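Local coordinates for protein probable dipeptidase (Pseudomonas aeruginosa, PDB 3B40) that probably hydrolyses dipeptides as a metal-dependent dipeptidase of the M19 (membrane dipeptidase) family, at residues F87-Q95 with M137-D145; P331-V339 with G363-D371. The protein carries 11 engineered substitutions. One frame throughout, in Å; residues are numbered along the deposited sequence.

Interaction 1: F87-Q95 with M137-D145; sequences FVDEARHQQ and MLNAYPLGD. With CA (calcium ion), chain F.
In the TIM-barrel fold of the M19 family, the beta-to-alpha turn that follows strand 131-138 packs on the first turns of helix 87-108 through Tyr141 and Pro142. Ala91 CB meets the edge of the Tyr141 ring, 3.6 Å from CE2; Val88 CG2 comes in obliquely, 3.4 Å from OH. A chi1 of 175° swings the Tyr141 ring away from its own backbone nitrogen and against the helix. Pro142 wedges between Ala91 and Gln95: its CB sits 3.3 Å from Gln95 OE1, and its CG touches Ala91 CB. The amide nitrogen of Gln95 gives a hydrogen to a water, 2.9 Å from NE2, that lies close to the carbonyls of Leu138 and Asn139. Further round the helix, at the exposed Arg92, NE makes a weak, strongly bent bond of 2.8 Å to Pro142 O (117° at the hydrogen), and Val88 CG1 covers one face of the Arg92 guanidinium, off centre. A second water weakly joins Arg92 NH2 to Leu143 O. On another side of this helix Asp89, through both carboxylate oxygens, and His93 NE2 bind a calcium ion. Such a strand-end turn, packed on a neighbouring helix, belongs to the helical layer of an alpha/beta barrel.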
loop_
_atom_site.group_PDB
_atom_site.type_symbol
_atom_site.label_atom_id
_atom_site.label_comp_id
_atom_site.label_asym_id
_atom_site.label_seq_id
_atom_site.Cartn_x
_atom_site.Cartn_y
_atom_site.Cartn_z
ATOM N N PHE A 87 -2.832 3.498 -23.501
ATOM C CA PHE A 87 -2.564 2.854 -22.212
ATOM C C PHE A 87 -3.459 3.368 -21.088
ATOM O O PHE A 87 -3.753 2.627 -20.145
ATOM C CB PHE A 87 -1.094 3.055 -21.831
ATOM C CG PHE A 87 -0.176 2.002 -22.376
ATOM C CD1 PHE A 87 0.662 1.298 -21.526
ATOM C CD2 PHE A 87 -0.172 1.696 -23.731
ATOM C CE1 PHE A 87 1.513 0.318 -22.020
ATOM C CE2 PHE A 87 0.676 0.722 -24.240
ATOM C CZ PHE A 87 1.518 0.025 -23.383
ATOM N N VAL A 88 -3.886 4.632 -21.177
ATOM C CA VAL A 88 -4.804 5.196 -20.177
ATOM C C VAL A 88 -6.118 4.423 -20.161
ATOM O O VAL A 88 -6.644 4.117 -19.090
ATOM C CB VAL A 88 -5.073 6.718 -20.373
ATOM C CG1 VAL A 88 -5.903 7.275 -19.205
ATOM C CG2 VAL A 88 -3.755 7.494 -20.487
ATOM N N ASP A 89 -6.644 4.098 -21.340
ATOM C CA ASP A 89 -7.902 3.367 -21.411
ATOM C C ASP A 89 -7.743 1.940 -20.891
ATOM O O ASP A 89 -8.650 1.392 -20.269
ATOM C CB ASP A 89 -8.478 3.357 -22.825
ATOM C CG ASP A 89 -9.880 2.780 -22.862
ATOM O OD1 ASP A 89 -10.804 3.391 -22.246
ATOM O OD2 ASP A 89 -10.053 1.699 -23.482
ATOM N N GLU A 90 -6.586 1.346 -21.139
ATOM C CA GLU A 90 -6.290 0.018 -20.592
ATOM C C GLU A 90 -6.282 0.033 -19.066
ATOM O O GLU A 90 -6.833 -0.858 -18.425
ATOM C CB GLU A 90 -4.947 -0.493 -21.095
ATOM C CG GLU A 90 -4.779 -1.993 -20.874
ATOM C CD GLU A 90 -5.778 -2.808 -21.698
ATOM O OE1 GLU A 90 -6.013 -2.434 -22.871
ATOM O OE2 GLU A 90 -6.340 -3.801 -21.168
ATOM N N ALA A 91 -5.641 1.054 -18.498
ATOM C CA ALA A 91 -5.576 1.246 -17.060
ATOM C C ALA A 91 -6.994 1.382 -16.489
ATOM O O ALA A 91 -7.270 0.879 -15.404
ATOM C CB ALA A 91 -4.693 2.466 -16.715
ATOM N N ARG A 92 -7.896 2.008 -17.252
ATOM C CA ARG A 92 -9.331 2.103 -16.886
ATOM C C ARG A 92 -10.046 0.748 -16.897
ATOM O O ARG A 92 -10.876 0.457 -16.034
ATOM C CB ARG A 92 -10.067 3.059 -17.805
ATOM C CG ARG A 92 -9.694 4.517 -17.632
ATOM C CD ARG A 92 -10.701 5.439 -18.363
ATOM N NE ARG A 92 -10.208 6.812 -18.302
ATOM C CZ ARG A 92 -9.784 7.517 -19.350
ATOM N NH1 ARG A 92 -9.851 7.007 -20.586
ATOM N NH2 ARG A 92 -9.333 8.749 -19.154
ATOM N N HIS A 93 -9.716 -0.083 -17.876
ATOM C CA HIS A 93 -10.178 -1.472 -17.887
ATOM C C HIS A 93 -9.704 -2.277 -16.666
ATOM O O HIS A 93 -10.464 -3.053 -16.127
ATOM C CB HIS A 93 -9.737 -2.158 -19.172
ATOM C CG HIS A 93 -10.383 -1.601 -20.403
ATOM N ND1 HIS A 93 -9.922 -1.874 -21.675
ATOM C CD2 HIS A 93 -11.447 -0.776 -20.555
ATOM C CE1 HIS A 93 -10.678 -1.245 -22.556
ATOM N NE2 HIS A 93 -11.609 -0.570 -21.903
ATOM N N GLN A 94 -8.464 -2.068 -16.236
ATOM C CA GLN A 94 -7.917 -2.689 -15.014
ATOM C C GLN A 94 -8.752 -2.266 -13.778
ATOM O O GLN A 94 -9.057 -3.104 -12.919
ATOM C CB GLN A 94 -6.437 -2.325 -14.811
ATOM C CG GLN A 94 -5.468 -2.789 -15.919
ATOM C CD GLN A 94 -4.146 -1.990 -15.993
ATOM O OE1 GLN A 94 -3.636 -1.477 -14.988
ATOM N NE2 GLN A 94 -3.586 -1.893 -17.205
ATOM N N GLN A 95 -9.147 -0.984 -13.711
ATOM C CA GLN A 95 -9.985 -0.477 -12.602
ATOM C C GLN A 95 -11.362 -1.114 -12.646
ATOM O O GLN A 95 -11.891 -1.529 -11.615
ATOM C CB GLN A 95 -10.187 1.035 -12.659
ATOM C CG GLN A 95 -8.959 1.922 -12.531
ATOM C CD GLN A 95 -9.369 3.383 -12.539
ATOM O OE1 GLN A 95 -10.001 3.862 -13.498
ATOM N NE2 GLN A 95 -9.017 4.104 -11.482
ATOM N N MET A 137 -8.776 3.205 -3.837
ATOM C CA MET A 137 -8.384 3.480 -5.209
ATOM C C MET A 137 -6.964 3.994 -5.076
ATOM O O MET A 137 -6.684 4.797 -4.179
ATOM C CB MET A 137 -9.322 4.551 -5.822
ATOM C CG MET A 137 -9.054 4.911 -7.276
ATOM S SD MET A 137 -10.461 5.537 -8.245
ATOM C CE MET A 137 -10.574 7.165 -7.614
ATOM N N LEU A 138 -6.056 3.514 -5.919
ATOM C CA LEU A 138 -4.691 4.003 -5.885
ATOM C C LEU A 138 -4.287 4.304 -7.308
ATOM O O LEU A 138 -4.498 3.473 -8.194
ATOM C CB LEU A 138 -3.742 2.985 -5.208
ATOM C CG LEU A 138 -2.258 3.329 -4.998
ATOM C CD1 LEU A 138 -2.078 4.420 -3.953
ATOM C CD2 LEU A 138 -1.487 2.079 -4.544
ATOM N N ASN A 139 -3.763 5.514 -7.511
ATOM C CA ASN A 139 -3.191 5.998 -8.788
ATOM C C ASN A 139 -4.158 6.870 -9.609
ATOM O O ASN A 139 -5.196 6.385 -10.094
ATOM C CB ASN A 139 -2.697 4.845 -9.645
ATOM C CG ASN A 139 -1.702 5.281 -10.714
ATOM O OD1 ASN A 139 -1.195 6.409 -10.705
ATOM N ND2 ASN A 139 -1.379 4.359 -11.603
ATOM N N ALA A 140 -3.822 8.149 -9.772
ATOM C CA ALA A 140 -4.664 9.059 -10.572
ATOM C C ALA A 140 -4.504 8.870 -12.092
ATOM O O ALA A 140 -5.295 9.410 -12.864
ATOM C CB ALA A 140 -4.369 10.507 -10.195
ATOM N N TYR A 141 -3.476 8.121 -12.514
ATOM C CA TYR A 141 -3.217 7.875 -13.940
ATOM C C TYR A 141 -4.466 7.484 -14.778
ATOM O O TYR A 141 -4.734 8.112 -15.799
ATOM C CB TYR A 141 -2.067 6.878 -14.121
ATOM C CG TYR A 141 -1.831 6.484 -15.568
ATOM C CD1 TYR A 141 -1.087 7.316 -16.426
ATOM C CD2 TYR A 141 -2.348 5.280 -16.088
ATOM C CE1 TYR A 141 -0.868 6.969 -17.759
ATOM C CE2 TYR A 141 -2.134 4.933 -17.438
ATOM C CZ TYR A 141 -1.392 5.779 -18.252
ATOM O OH TYR A 141 -1.172 5.442 -19.566
ATOM N N PRO A 142 -5.255 6.473 -14.353
ATOM C CA PRO A 142 -6.421 6.140 -15.191
ATOM C C PRO A 142 -7.472 7.252 -15.365
ATOM O O PRO A 142 -8.298 7.175 -16.290
ATOM C CB PRO A 142 -7.064 4.981 -14.445
ATOM C CG PRO A 142 -5.993 4.428 -13.549
ATOM C CD PRO A 142 -5.146 5.584 -13.179
ATOM N N LEU A 143 -7.450 8.277 -14.508
ATOM C CA LEU A 143 -8.547 9.244 -14.466
ATOM C C LEU A 143 -8.415 10.407 -15.461
ATOM O O LEU A 143 -9.375 11.156 -15.640
ATOM C CB LEU A 143 -8.763 9.802 -13.047
ATOM C CG LEU A 143 -8.833 8.908 -11.801
ATOM C CD1 LEU A 143 -9.162 9.766 -10.569
ATOM C CD2 LEU A 143 -9.864 7.804 -12.008
ATOM N N GLY A 144 -7.249 10.589 -16.078
ATOM C CA GLY A 144 -7.080 11.696 -17.036
ATOM C C GLY A 144 -7.230 13.038 -16.333
ATOM O O GLY A 144 -6.821 13.167 -15.179
ATOM N N ASP A 145 -7.835 14.022 -17.004
ATOM C CA ASP A 145 -8.026 15.369 -16.433
ATOM C C ASP A 145 -9.403 15.567 -15.815
ATOM O O ASP A 145 -9.797 16.699 -15.517
ATOM C CB ASP A 145 -7.840 16.461 -17.492
ATOM C CG ASP A 145 -6.441 16.481 -18.108
ATOM O OD1 ASP A 145 -5.465 16.119 -17.412
ATOM O OD2 ASP A 145 -6.327 16.871 -19.304
HETATM CA CA CA F . -12.619 1.634 -22.926
HETATM O O HOH W 1 -10.900 9.756 -17.265
HETATM O O HOH W 2 -6.529 3.759 -9.966
#

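Interaction 2: P331-V339 with G363-D371; sequences PKAGLKELV and GGGVDGWKD
A single beta bridge, Gly334 with Asp367, ties the start of helix 335-349 to the loop that follows strand 354-357 in this TIM-barrel-type fold. Its firm bond runs from Asp367 N to Ala333 O, 2.9 Å long, fairly straight at 160° and arriving in the carbonyl plane. The return bond, from Leu335 N to Asp367 O, is weak at 3.3 Å and bent to 124°; Gly334 CA adds a CA-H...O contact to the same oxygen.

Next to this backbone junction the apolar side chains close up. Leu335 CD2 lies 4.0 Å from Val366 CG2 and also meets Trp369 CB, the leucine crossing each of these side chains at about a right angle. One turn along the helix, a chi1 of 179° directs the branch of Leu338 at the indole, and its CD2 approaches the six-membered part of the Trp369 ring system obliquely, 3.6 Å from CE3.

The next shell sets these groups in place. A type II turn from Val366 to Trp369, with mutual backbone bonds between its end residues, sets Val366 and Trp369 side by side, so that Leu335 CD2 meets both, and Gly368 at its third position has a positive phi. The indole packs edge-to-face with Phe360 and touches Ile375 and Val378 of helix 375-385. Gly334 is the N-cap residue; its own N-H is taken by Glu337, whose other oxygen forms a salt bridge with Arg272.

Beside the exposed Lys332, a water donates to Gly363 O and Gly365 O and weakly accepts from Lys332 NZ at 3.0 Å.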
loop_
_atom_site.group_PDB
_atom_site.type_symbol
_atom_site.label_atom_id
_atom_site.label_comp_id
_atom_site.label_asym_id
_atom_site.label_seq_id
_atom_site.Cartn_x
_atom_site.Cartn_y
_atom_site.Cartn_z
ATOM N N PRO A 331 17.644 -12.665 1.005
ATOM C CA PRO A 331 16.929 -13.217 2.177
ATOM C C PRO A 331 15.876 -12.217 2.709
ATOM O O PRO A 331 16.202 -11.054 2.911
ATOM C CB PRO A 331 18.054 -13.424 3.208
ATOM C CG PRO A 331 19.269 -13.768 2.318
ATOM C CD PRO A 331 19.111 -12.820 1.123
ATOM N N LYS A 332 14.643 -12.671 2.949
ATOM C CA LYS A 332 13.544 -11.779 3.402
ATOM C C LYS A 332 13.685 -11.264 4.834
ATOM O O LYS A 332 13.919 -12.056 5.767
ATOM C CB LYS A 332 12.204 -12.516 3.368
ATOM C CG LYS A 332 11.279 -12.309 2.172
ATOM C CD LYS A 332 10.036 -13.192 2.391
ATOM C CE LYS A 332 9.073 -13.193 1.200
ATOM N NZ LYS A 332 9.675 -12.635 -0.048
ATOM N N ALA A 333 13.458 -9.953 5.000
ATOM C CA ALA A 333 13.205 -9.332 6.306
ATOM C C ALA A 333 12.111 -10.084 7.044
ATOM O O ALA A 333 11.279 -10.742 6.416
ATOM C CB ALA A 333 12.788 -7.815 6.139
ATOM N N GLY A 334 12.098 -9.977 8.370
ATOM C CA GLY A 334 11.147 -10.734 9.183
ATOM C C GLY A 334 10.280 -9.867 10.073
ATOM O O GLY A 334 10.209 -8.655 9.907
ATOM N N LEU A 335 9.625 -10.504 11.041
ATOM C CA LEU A 335 8.793 -9.807 12.007
ATOM C C LEU A 335 9.608 -8.859 12.874
ATOM O O LEU A 335 9.086 -7.847 13.322
ATOM C CB LEU A 335 8.003 -10.802 12.894
ATOM C CG LEU A 335 6.883 -11.599 12.182
ATOM C CD1 LEU A 335 6.391 -12.766 13.030
ATOM C CD2 LEU A 335 5.712 -10.713 11.719
ATOM N N LYS A 336 10.881 -9.155 13.093
ATOM C CA LYS A 336 11.708 -8.263 13.905
ATOM C C LYS A 336 11.734 -6.870 13.273
ATOM O O LYS A 336 11.480 -5.876 13.943
ATOM C CB LYS A 336 13.145 -8.787 14.036
ATOM C CG LYS A 336 14.102 -7.799 14.783
ATOM C CD LYS A 336 15.554 -8.261 14.756
ATOM C CE LYS A 336 16.481 -7.285 15.522
ATOM N NZ LYS A 336 16.436 -5.900 14.896
ATOM N N GLU A 337 12.050 -6.823 11.985
ATOM C CA GLU A 337 12.138 -5.565 11.219
ATOM C C GLU A 337 10.802 -4.843 11.090
ATOM O O GLU A 337 10.723 -3.627 11.242
ATOM C CB GLU A 337 12.709 -5.852 9.838
ATOM C CG GLU A 337 14.216 -6.153 9.866
ATOM C CD GLU A 337 14.574 -7.615 10.042
ATOM O OE1 GLU A 337 13.688 -8.461 10.278
ATOM O OE2 GLU A 337 15.786 -7.920 9.920
ATOM N N LEU A 338 9.744 -5.600 10.822
ATOM C CA LEU A 338 8.440 -5.003 10.759
ATOM C C LEU A 338 8.117 -4.274 12.065
ATOM O O LEU A 338 7.635 -3.145 12.037
ATOM C CB LEU A 338 7.357 -6.051 10.443
ATOM C CG LEU A 338 5.956 -5.438 10.405
ATOM C CD1 LEU A 338 5.829 -4.230 9.452
ATOM C CD2 LEU A 338 4.890 -6.503 10.116
ATOM N N VAL A 339 8.365 -4.910 13.199
ATOM C CA VAL A 339 8.021 -4.257 14.477
ATOM C C VAL A 339 9.031 -3.168 14.902
ATOM O O VAL A 339 8.664 -2.209 15.586
ATOM C CB VAL A 339 7.722 -5.294 15.573
ATOM C CG1 VAL A 339 7.488 -4.625 16.957
ATOM C CG2 VAL A 339 6.480 -6.076 15.150
ATOM N N GLY A 363 3.943 -8.024 -3.612
ATOM C CA GLY A 363 5.320 -8.232 -3.132
ATOM C C GLY A 363 5.558 -8.188 -1.625
ATOM O O GLY A 363 6.666 -8.472 -1.167
ATOM N N GLY A 364 4.524 -7.833 -0.857
ATOM C CA GLY A 364 4.642 -7.707 0.576
ATOM C C GLY A 364 4.521 -9.035 1.311
ATOM O O GLY A 364 4.206 -10.074 0.721
ATOM N N GLY A 365 4.703 -8.979 2.621
ATOM C CA GLY A 365 4.801 -10.182 3.435
ATOM C C GLY A 365 6.222 -10.232 3.922
ATOM O O GLY A 365 7.163 -9.927 3.174
ATOM N N VAL A 366 6.395 -10.597 5.184
ATOM C CA VAL A 366 7.745 -10.787 5.731
ATOM C C VAL A 366 7.885 -12.240 6.233
ATOM O O VAL A 366 6.878 -12.951 6.401
ATOM C CB VAL A 366 8.048 -9.781 6.889
ATOM C CG1 VAL A 366 8.016 -8.306 6.393
ATOM C CG2 VAL A 366 7.113 -9.992 8.063
ATOM N N ASP A 367 9.114 -12.661 6.512
ATOM C CA ASP A 367 9.333 -13.945 7.159
ATOM C C ASP A 367 8.533 -13.969 8.466
ATOM O O ASP A 367 8.746 -13.143 9.341
ATOM C CB ASP A 367 10.836 -14.160 7.407
ATOM C CG ASP A 367 11.152 -15.541 7.970
ATOM O OD1 ASP A 367 10.357 -16.477 7.764
ATOM O OD2 ASP A 367 12.206 -15.699 8.632
ATOM N N GLY A 368 7.596 -14.905 8.578
ATOM C CA GLY A 368 6.754 -15.042 9.767
ATOM C C GLY A 368 5.353 -14.485 9.548
ATOM O O GLY A 368 4.465 -14.665 10.385
ATOM N N TRP A 369 5.158 -13.805 8.409
ATOM C CA TRP A 369 3.851 -13.234 8.002
ATOM C C TRP A 369 3.732 -13.256 6.496
ATOM O O TRP A 369 4.012 -12.270 5.838
ATOM C CB TRP A 369 3.667 -11.804 8.535
ATOM C CG TRP A 369 2.311 -11.151 8.267
ATOM C CD1 TRP A 369 1.097 -11.777 8.200
ATOM C CD2 TRP A 369 2.047 -9.744 8.060
ATOM N NE1 TRP A 369 0.093 -10.850 7.948
ATOM C CE2 TRP A 369 0.655 -9.597 7.880
ATOM C CE3 TRP A 369 2.864 -8.586 8.022
ATOM C CZ2 TRP A 369 0.052 -8.350 7.669
ATOM C CZ3 TRP A 369 2.266 -7.356 7.826
ATOM C CH2 TRP A 369 0.864 -7.244 7.640
ATOM N N LYS A 370 3.262 -14.376 5.964
ATOM C CA LYS A 370 3.363 -14.617 4.548
ATOM C C LYS A 370 2.020 -14.525 3.855
ATOM O O LYS A 370 1.950 -14.485 2.627
ATOM C CB LYS A 370 4.030 -15.967 4.288
ATOM C CG LYS A 370 3.154 -17.194 4.552
ATOM C CD LYS A 370 3.951 -18.460 4.279
ATOM C CE LYS A 370 3.395 -19.625 5.063
ATOM N NZ LYS A 370 2.208 -20.235 4.376
ATOM N N ASP A 371 0.958 -14.531 4.652
ATOM C CA ASP A 371 -0.385 -14.300 4.136
ATOM C C ASP A 371 -1.336 -13.899 5.284
ATOM O O ASP A 371 -0.922 -13.815 6.451
ATOM C CB ASP A 371 -0.868 -15.518 3.293
ATOM C CG ASP A 371 -1.050 -16.786 4.127
ATOM O OD1 ASP A 371 -1.562 -16.702 5.275
ATOM O OD2 ASP A 371 -0.667 -17.866 3.628
HETATM O O HOH W 3 7.634 -10.552 0.442
#

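In the fold
Both contacts join a helix to a loop that follows a strand of the same parallel sheet, yet they lie on opposite sides of the chain's centre, with their own centres about 30 Å apart and their nearest atoms about 12 Å apart. No helix or strand is shared. Interaction 1 is partly buried and relies on side chains: ring and methyl packing inside, a weak arginine-to-carbonyl bond on the exposed side, and a calcium ion held on the same helix. Interaction 2 is more deeply buried; one good and one weak main-chain bond join the helix start to a glycine-rich loop, with leucines, valine and tryptophan packed alongside. Bridging water occurs in both, joining polar side chains to loop carbonyls.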